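Local coordinates for protein BlEst2 (Bacillus licheniformis, PDB 6WPX) that probably hydrolyses ester bonds as a lipase or esterase, here in its propeptide form, in which the C-terminal domain is autoinhibitory, at residues A[29-40]-A[74-85]. Numbering follows the deposited sequence.
Sequences GNPGYWFAGDPV and WKNGYDAAFIDL
Phe35 and Phe82 pair antiparallel through two backbone hydrogen bonds, Phe35 N to Phe82 O and Phe82 N to Phe35 O, and Gly37 N to Ala80 O and Asp84 N to Tyr33 O continue the pattern. Among the apolar contacts, with CG set between the backbone N and the carbonyl carbon (chi1 63°), the Phe35 ring turns across to Phe82, whose CB lies over its face, 4.0 Å from the centroid; the two rings, planes 28° apart, barely overlap. On the sheet face opposite the two phenylalanines, Trp34 CB packs 3.9 Å from Ile83 CB, and the indole NE1 is hydrogen-bonded to Glu104 of helix 91-109. Strand 34-36 thus forms an edge of the mixed alpha/beta-hydrolase sheet, antiparallel to 80-83, with the strands beyond running parallel. Side-chain polar bonds secure both flanks. Asp84 OD2 receives Asn30 N at 2.9 Å from above the carboxylate plane, its OD1 being held by Ser60. Trp74 NE1 donates to Pro39 O in the indole plane, though from above the carbonyl plane. Asp79 OD1 takes Val40 N on its syn side, 28° out of the carboxylate plane, and water 3 links Asp79 OD2 to Val40 O; an alanine here would probably leave Val40 N without this acceptor and water 3 less firmly anchored.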
# COMPACT_ATOMS: atom_id res chain seq x y z
N GLY A 29 20.15 4.15 5.66
CA GLY A 29 21.26 4.75 4.91
C GLY A 29 21.69 6.11 5.43
O GLY A 29 21.81 6.29 6.64
N ASN A 30 21.93 7.04 4.51
CA ASN A 30 22.40 8.42 4.80
C ASN A 30 21.79 9.33 3.75
O ASN A 30 22.45 9.53 2.77
CB ASN A 30 23.93 8.47 4.79
CG ASN A 30 24.54 9.85 4.87
OD1 ASN A 30 23.88 10.84 5.12
ND2 ASN A 30 25.83 9.92 4.64
N PRO A 31 20.57 9.88 3.94
CA PRO A 31 19.91 10.70 2.94
C PRO A 31 20.79 11.74 2.25
O PRO A 31 21.43 12.50 2.92
CB PRO A 31 18.73 11.34 3.66
CG PRO A 31 18.44 10.40 4.78
CD PRO A 31 19.71 9.66 5.09
N GLY A 32 20.74 11.74 0.92
CA GLY A 32 21.54 12.65 0.10
C GLY A 32 22.76 11.98 -0.50
O GLY A 32 23.24 12.40 -1.55
N TYR A 33 23.25 10.91 0.15
CA TYR A 33 24.43 10.20 -0.35
C TYR A 33 24.11 9.37 -1.59
O TYR A 33 23.05 8.75 -1.67
CB TYR A 33 25.04 9.34 0.76
CG TYR A 33 26.02 8.27 0.31
CD1 TYR A 33 27.34 8.59 -0.01
CD2 TYR A 33 25.65 6.93 0.30
CE1 TYR A 33 28.24 7.60 -0.40
CE2 TYR A 33 26.55 5.93 -0.07
CZ TYR A 33 27.85 6.27 -0.41
OH TYR A 33 28.75 5.30 -0.76
N TRP A 34 25.02 9.41 -2.56
CA TRP A 34 24.90 8.59 -3.77
C TRP A 34 26.29 8.15 -4.19
O TRP A 34 27.27 8.80 -3.85
CB TRP A 34 24.17 9.32 -4.91
CG TRP A 34 24.91 10.50 -5.47
CD1 TRP A 34 24.83 11.80 -5.06
CD2 TRP A 34 25.84 10.48 -6.57
NE1 TRP A 34 25.60 12.60 -5.87
CE2 TRP A 34 26.24 11.82 -6.79
CE3 TRP A 34 26.33 9.47 -7.42
CZ2 TRP A 34 27.18 12.16 -7.78
CZ3 TRP A 34 27.22 9.81 -8.43
CH2 TRP A 34 27.66 11.14 -8.59
N PHE A 35 26.37 7.04 -4.93
CA PHE A 35 27.65 6.53 -5.42
C PHE A 35 27.43 5.85 -6.75
O PHE A 35 26.35 5.34 -7.01
CB PHE A 35 28.28 5.56 -4.40
CG PHE A 35 27.47 4.31 -4.14
CD1 PHE A 35 26.45 4.31 -3.19
CD2 PHE A 35 27.75 3.12 -4.81
CE1 PHE A 35 25.69 3.15 -2.95
CE2 PHE A 35 26.99 1.97 -4.57
CZ PHE A 35 25.98 1.99 -3.64
N ALA A 36 28.48 5.78 -7.56
CA ALA A 36 28.43 5.13 -8.85
C ALA A 36 28.78 3.64 -8.69
O ALA A 36 29.62 3.29 -7.86
CB ALA A 36 29.39 5.79 -9.82
N GLY A 37 28.15 2.79 -9.49
CA GLY A 37 28.47 1.38 -9.56
C GLY A 37 29.77 1.25 -10.35
O GLY A 37 30.32 2.26 -10.81
N ASP A 38 30.25 0.01 -10.53
CA ASP A 38 31.50 -0.24 -11.26
C ASP A 38 31.46 0.34 -12.65
O ASP A 38 30.41 0.27 -13.30
CB ASP A 38 31.84 -1.74 -11.32
CG ASP A 38 32.25 -2.34 -9.99
OD1 ASP A 38 32.80 -1.60 -9.15
OD2 ASP A 38 32.08 -3.56 -9.81
N PRO A 39 32.56 0.97 -13.12
CA PRO A 39 32.51 1.57 -14.46
C PRO A 39 32.52 0.51 -15.56
O PRO A 39 33.21 -0.50 -15.46
CB PRO A 39 33.79 2.44 -14.50
CG PRO A 39 34.72 1.81 -13.54
CD PRO A 39 33.87 1.18 -12.46
N VAL A 40 31.73 0.75 -16.60
CA VAL A 40 31.68 -0.10 -17.78
C VAL A 40 32.91 0.31 -18.59
O VAL A 40 33.21 1.52 -18.68
CB VAL A 40 30.33 0.11 -18.53
CG1 VAL A 40 30.33 -0.56 -19.91
CG2 VAL A 40 29.17 -0.41 -17.69
N TRP A 74 25.97 -3.52 -14.77
CA TRP A 74 27.35 -3.54 -15.27
C TRP A 74 27.57 -4.60 -16.35
O TRP A 74 28.08 -4.26 -17.42
CB TRP A 74 28.34 -3.72 -14.11
CG TRP A 74 29.78 -3.71 -14.56
CD1 TRP A 74 30.56 -2.61 -14.73
CD2 TRP A 74 30.55 -4.83 -14.98
NE1 TRP A 74 31.80 -2.98 -15.20
CE2 TRP A 74 31.83 -4.34 -15.35
CE3 TRP A 74 30.31 -6.21 -15.05
CZ2 TRP A 74 32.85 -5.19 -15.81
CZ3 TRP A 74 31.31 -7.04 -15.53
CH2 TRP A 74 32.58 -6.53 -15.87
N LYS A 75 27.17 -5.87 -16.10
CA LYS A 75 27.43 -6.94 -17.07
C LYS A 75 26.67 -6.75 -18.40
O LYS A 75 27.05 -7.33 -19.40
CB LYS A 75 27.18 -8.34 -16.47
CG LYS A 75 25.73 -8.79 -16.40
CD LYS A 75 25.69 -10.13 -15.73
CE LYS A 75 24.30 -10.63 -15.42
NZ LYS A 75 24.40 -11.96 -14.76
N ASN A 76 25.64 -5.93 -18.39
CA ASN A 76 24.85 -5.63 -19.57
C ASN A 76 25.26 -4.31 -20.21
O ASN A 76 24.58 -3.82 -21.11
CB ASN A 76 23.36 -5.70 -19.27
CG ASN A 76 22.86 -7.14 -19.15
OD1 ASN A 76 22.83 -7.87 -20.13
ND2 ASN A 76 22.53 -7.60 -17.95
N GLY A 77 26.39 -3.75 -19.76
CA GLY A 77 27.01 -2.56 -20.33
C GLY A 77 26.45 -1.23 -19.86
O GLY A 77 26.66 -0.21 -20.53
N TYR A 78 25.76 -1.24 -18.71
CA TYR A 78 25.19 -0.03 -18.15
C TYR A 78 25.97 0.48 -16.97
O TYR A 78 26.24 -0.25 -16.01
CB TYR A 78 23.72 -0.23 -17.72
CG TYR A 78 22.75 -0.19 -18.88
CD1 TYR A 78 22.53 -1.31 -19.66
CD2 TYR A 78 22.12 1.00 -19.23
CE1 TYR A 78 21.67 -1.27 -20.76
CE2 TYR A 78 21.26 1.05 -20.33
CZ TYR A 78 21.04 -0.08 -21.09
OH TYR A 78 20.23 -0.04 -22.19
N ASP A 79 26.29 1.76 -17.02
CA ASP A 79 26.85 2.44 -15.85
C ASP A 79 25.66 2.71 -14.95
O ASP A 79 24.50 2.68 -15.42
CB ASP A 79 27.57 3.73 -16.22
CG ASP A 79 28.97 3.45 -16.69
OD1 ASP A 79 29.74 2.77 -15.94
OD2 ASP A 79 29.31 3.89 -17.80
N ALA A 80 25.91 2.89 -13.65
CA ALA A 80 24.82 3.04 -12.71
C ALA A 80 25.24 3.85 -11.52
O ALA A 80 26.43 3.97 -11.25
CB ALA A 80 24.32 1.66 -12.25
N ALA A 81 24.25 4.41 -10.81
CA ALA A 81 24.46 5.17 -9.58
C ALA A 81 23.32 4.80 -8.63
O ALA A 81 22.28 4.34 -9.07
CB ALA A 81 24.48 6.68 -9.86
N PHE A 82 23.58 4.87 -7.34
CA PHE A 82 22.62 4.45 -6.31
C PHE A 82 22.54 5.57 -5.32
O PHE A 82 23.57 6.11 -4.94
CB PHE A 82 23.11 3.14 -5.64
CG PHE A 82 23.36 2.03 -6.64
CD1 PHE A 82 24.58 1.93 -7.30
CD2 PHE A 82 22.35 1.14 -6.97
CE1 PHE A 82 24.79 0.94 -8.28
CE2 PHE A 82 22.56 0.13 -7.93
CZ PHE A 82 23.77 0.06 -8.60
N ILE A 83 21.33 5.95 -4.92
CA ILE A 83 21.12 7.07 -4.02
C ILE A 83 20.33 6.70 -2.77
O ILE A 83 19.45 5.83 -2.81
CB ILE A 83 20.44 8.24 -4.82
CG1 ILE A 83 20.39 9.56 -3.98
CG2 ILE A 83 19.04 7.82 -5.36
CD1 ILE A 83 20.11 10.81 -4.74
N ASP A 84 20.65 7.37 -1.66
CA ASP A 84 19.91 7.26 -0.43
C ASP A 84 19.07 8.53 -0.37
O ASP A 84 19.63 9.63 -0.42
CB ASP A 84 20.83 7.24 0.81
CG ASP A 84 21.62 5.97 1.01
OD1 ASP A 84 21.37 5.00 0.28
OD2 ASP A 84 22.48 5.95 1.91
N LEU A 85 17.76 8.39 -0.29
CA LEU A 85 16.84 9.50 -0.07
C LEU A 85 16.36 9.31 1.34
O LEU A 85 16.89 8.42 2.03
CB LEU A 85 15.67 9.49 -1.07
CG LEU A 85 16.03 9.62 -2.57
CD1 LEU A 85 14.78 9.65 -3.42
CD2 LEU A 85 16.89 10.89 -2.84
O HOH W 1 29.22 3.08 -13.16
O HOH W 2 27.67 -0.30 -13.52
O HOH W 3 31.99 3.83 -18.00